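Local coordinates for diguanylate cyclase DosC (PDB 4ZVA), which makes the second messenger cyclic di-GMP in Escherichia coli and senses oxygen, probably through the haem of its globin domain, at residues His87-Ala90 with Glu91-Arg95. Numbering follows the deposited sequence.
Sequences HTVA and EVHAR. With HEM (protoporphyrin IX containing Fe), chain C.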
loop_
_atom_site.group_PDB
_atom_site.type_symbol
_atom_site.label_atom_id
_atom_site.label_comp_id
_atom_site.label_asym_id
_atom_site.label_seq_id
_atom_site.Cartn_x
_atom_site.Cartn_y
_atom_site.Cartn_z
ATOM N N HIS A 87 2.245 -16.929 5.039
ATOM C CA HIS A 87 3.493 -17.652 5.259
ATOM C C HIS A 87 3.705 -18.711 4.184
ATOM O O HIS A 87 4.812 -18.864 3.667
ATOM C CB HIS A 87 3.510 -18.297 6.647
ATOM C CG HIS A 87 3.822 -17.337 7.752
ATOM N ND1 HIS A 87 2.880 -16.483 8.285
ATOM C CD2 HIS A 87 4.975 -17.088 8.418
ATOM C CE1 HIS A 87 3.438 -15.755 9.236
ATOM N NE2 HIS A 87 4.708 -16.102 9.336
ATOM N N THR A 88 2.641 -19.433 3.850
ATOM C CA THR A 88 2.702 -20.466 2.821
ATOM C C THR A 88 3.079 -19.868 1.469
ATOM O O THR A 88 3.919 -20.412 0.752
ATOM C CB THR A 88 1.359 -21.213 2.689
ATOM O OG1 THR A 88 1.043 -21.854 3.933
ATOM C CG2 THR A 88 1.432 -22.260 1.589
ATOM N N VAL A 89 2.459 -18.742 1.133
ATOM C CA VAL A 89 2.739 -18.054 -0.122
ATOM C C VAL A 89 4.173 -17.544 -0.139
ATOM O O VAL A 89 4.854 -17.588 -1.166
ATOM C CB VAL A 89 1.778 -16.873 -0.347
ATOM C CG1 VAL A 89 2.078 -16.187 -1.669
ATOM C CG2 VAL A 89 0.340 -17.350 -0.307
ATOM N N ALA A 90 4.626 -17.064 1.015
ATOM C CA ALA A 90 5.994 -16.591 1.169
ATOM C C ALA A 90 6.983 -17.717 0.889
ATOM O O ALA A 90 7.987 -17.517 0.205
ATOM C CB ALA A 90 6.205 -16.026 2.563
ATOM N N GLU A 91 6.686 -18.902 1.419
ATOM C CA GLU A 91 7.507 -20.086 1.183
ATOM C C GLU A 91 7.607 -20.404 -0.306
ATOM O O GLU A 91 8.693 -20.665 -0.822
ATOM C CB GLU A 91 6.942 -21.297 1.931
ATOM C CG GLU A 91 6.971 -21.182 3.449
ATOM C CD GLU A 91 6.261 -22.339 4.135
ATOM O OE1 GLU A 91 5.852 -23.287 3.432
ATOM O OE2 GLU A 91 6.113 -22.301 5.375
ATOM N N VAL A 92 6.466 -20.375 -0.990
ATOM C CA VAL A 92 6.415 -20.649 -2.423
ATOM C C VAL A 92 7.237 -19.632 -3.212
ATOM O O VAL A 92 8.009 -20.000 -4.100
ATOM C CB VAL A 92 4.963 -20.640 -2.944
ATOM C CG1 VAL A 92 4.934 -20.855 -4.451
ATOM C CG2 VAL A 92 4.142 -21.706 -2.238
ATOM N N HIS A 93 7.063 -18.355 -2.883
ATOM C CA HIS A 93 7.815 -17.282 -3.525
ATOM C C HIS A 93 9.314 -17.425 -3.271
ATOM O O HIS A 93 10.132 -17.148 -4.148
ATOM C CB HIS A 93 7.333 -15.915 -3.028
ATOM C CG HIS A 93 6.001 -15.501 -3.577
ATOM N ND1 HIS A 93 5.250 -14.491 -3.019
ATOM C CD2 HIS A 93 5.288 -15.967 -4.630
ATOM C CE1 HIS A 93 4.131 -14.347 -3.708
ATOM N NE2 HIS A 93 4.127 -15.228 -4.687
ATOM N N ALA A 94 9.664 -17.857 -2.064
ATOM C CA ALA A 94 11.062 -18.052 -1.691
ATOM C C ALA A 94 11.711 -19.182 -2.489
ATOM O O ALA A 94 12.832 -19.040 -2.975
ATOM C CB ALA A 94 11.178 -18.324 -0.197
ATOM N N ARG A 95 11.001 -20.299 -2.625
ATOM C CA ARG A 95 11.537 -21.463 -3.327
ATOM C C ARG A 95 11.772 -21.178 -4.805
ATOM O O ARG A 95 12.801 -21.561 -5.363
ATOM C CB ARG A 95 10.595 -22.662 -3.180
ATOM C CG ARG A 95 10.441 -23.169 -1.757
ATOM C CD ARG A 95 9.690 -24.493 -1.719
ATOM N NE ARG A 95 9.301 -24.855 -0.359
ATOM C CZ ARG A 95 8.068 -24.735 0.123
ATOM N NH1 ARG A 95 7.095 -24.263 -0.646
ATOM N NH2 ARG A 95 7.805 -25.087 1.375
HETATM C CHA HEM C . 2.282 -18.611 -6.132
HETATM C CHB HEM C . 4.639 -15.521 -9.033
HETATM C CHC HEM C . 2.917 -11.855 -6.390
HETATM C CHD HEM C . -0.225 -14.852 -4.247
HETATM C C1A HEM C . 3.041 -18.113 -7.169
HETATM C C2A HEM C . 3.665 -18.870 -8.241
HETATM C C3A HEM C . 4.308 -18.009 -9.033
HETATM C C4A HEM C . 4.127 -16.680 -8.499
HETATM C CMA HEM C . 5.114 -18.358 -10.302
HETATM C CAA HEM C . 3.601 -20.397 -8.460
HETATM C CBA HEM C . 2.149 -20.835 -8.627
HETATM C CGA HEM C . 2.096 -22.248 -9.135
HETATM O O1A HEM C . 3.043 -22.666 -9.851
HETATM O O2A HEM C . 1.097 -22.948 -8.831
HETATM C C1B HEM C . 4.361 -14.251 -8.588
HETATM C C2B HEM C . 4.796 -13.018 -9.211
HETATM C C3B HEM C . 4.318 -11.998 -8.473
HETATM C C4B HEM C . 3.569 -12.566 -7.372
HETATM C CMB HEM C . 5.660 -12.976 -10.494
HETATM C CAB HEM C . 4.464 -10.465 -8.662
HETATM C CBB HEM C . 5.079 -9.880 -9.693
HETATM C C1C HEM C . 1.858 -12.321 -5.645
HETATM C C2C HEM C . 0.897 -11.512 -4.922
HETATM C C3C HEM C . 0.024 -12.346 -4.322
HETATM C C4C HEM C . 0.414 -13.702 -4.659
HETATM C CMC HEM C . 0.941 -9.966 -4.895
HETATM C CAC HEM C . -1.204 -12.032 -3.430
HETATM C CBC HEM C . -1.651 -10.800 -3.161
HETATM C C1D HEM C . 0.147 -16.147 -4.541
HETATM C C2D HEM C . -0.525 -17.334 -4.058
HETATM C C3D HEM C . 0.259 -18.516 -4.651
HETATM C C4D HEM C . 1.325 -17.917 -5.424
HETATM C CMD HEM C . -1.774 -17.379 -3.151
HETATM C CAD HEM C . -0.005 -20.028 -4.468
HETATM C CBD HEM C . 0.110 -20.393 -2.990
HETATM C CGD HEM C . 0.259 -21.884 -2.833
HETATM O O1D HEM C . 0.112 -22.381 -1.687
HETATM O O2D HEM C . 0.524 -22.576 -3.849
HETATM N NA HEM C . 3.350 -16.779 -7.359
HETATM N NB HEM C . 3.614 -13.942 -7.470
HETATM N NC HEM C . 1.533 -13.649 -5.462
HETATM N ND HEM C . 1.226 -16.532 -5.332
HETATM FE FE HEM C . 2.598 -15.234 -6.214
#
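His93 and Val89, one helical turn apart, lie side by side, pointing the same way. From CB of His93, 3.5 Å from Val89 O, the side chain leaves with CG anti to its own carbonyl carbon (chi1 -74°), which keeps the imidazole beside the preceding turn. CG, at 3.4 Å, and ND1 therefore lie under Val89 O, which sits over one ring face, offset toward the rim, while also accepting the bond from His93 N. Further out, CD2 and CE1 come near the iron on the two sides of NE2, and CE1 also touches Val89 CG1, which makes a CH-pi contact 3.8 Å from the ring centroid. At the tip NE2 binds the iron at 2.2 Å: this is the proximal histidine of the globin fold, here in its protoglobin form, borne on helix 79-96. Imidazole is flat enough to pack against the turn and still offers the metal a nitrogen. Beta-branched Val89 serves ring and porphyrin together: CG1, anti to the backbone N, fills the corner between the imidazole and haem C1D (3.5 Å), while CG2 meets the methyl CMD. Cut back to alanine, Val89 would probably leave a gap in that corner, with the ring freer to turn about the iron bond. Val92 offers apolar methyls to CHA and the propionate carbon CGD. Threonine suits position 88 because OG1 of Thr88 can bond to Gln84 O while CG2 faces propionate O1D. On the outer side, Arg95 NH2 pairs with Glu91 OE1 in a salt bridge whose hydrogen bond is weak.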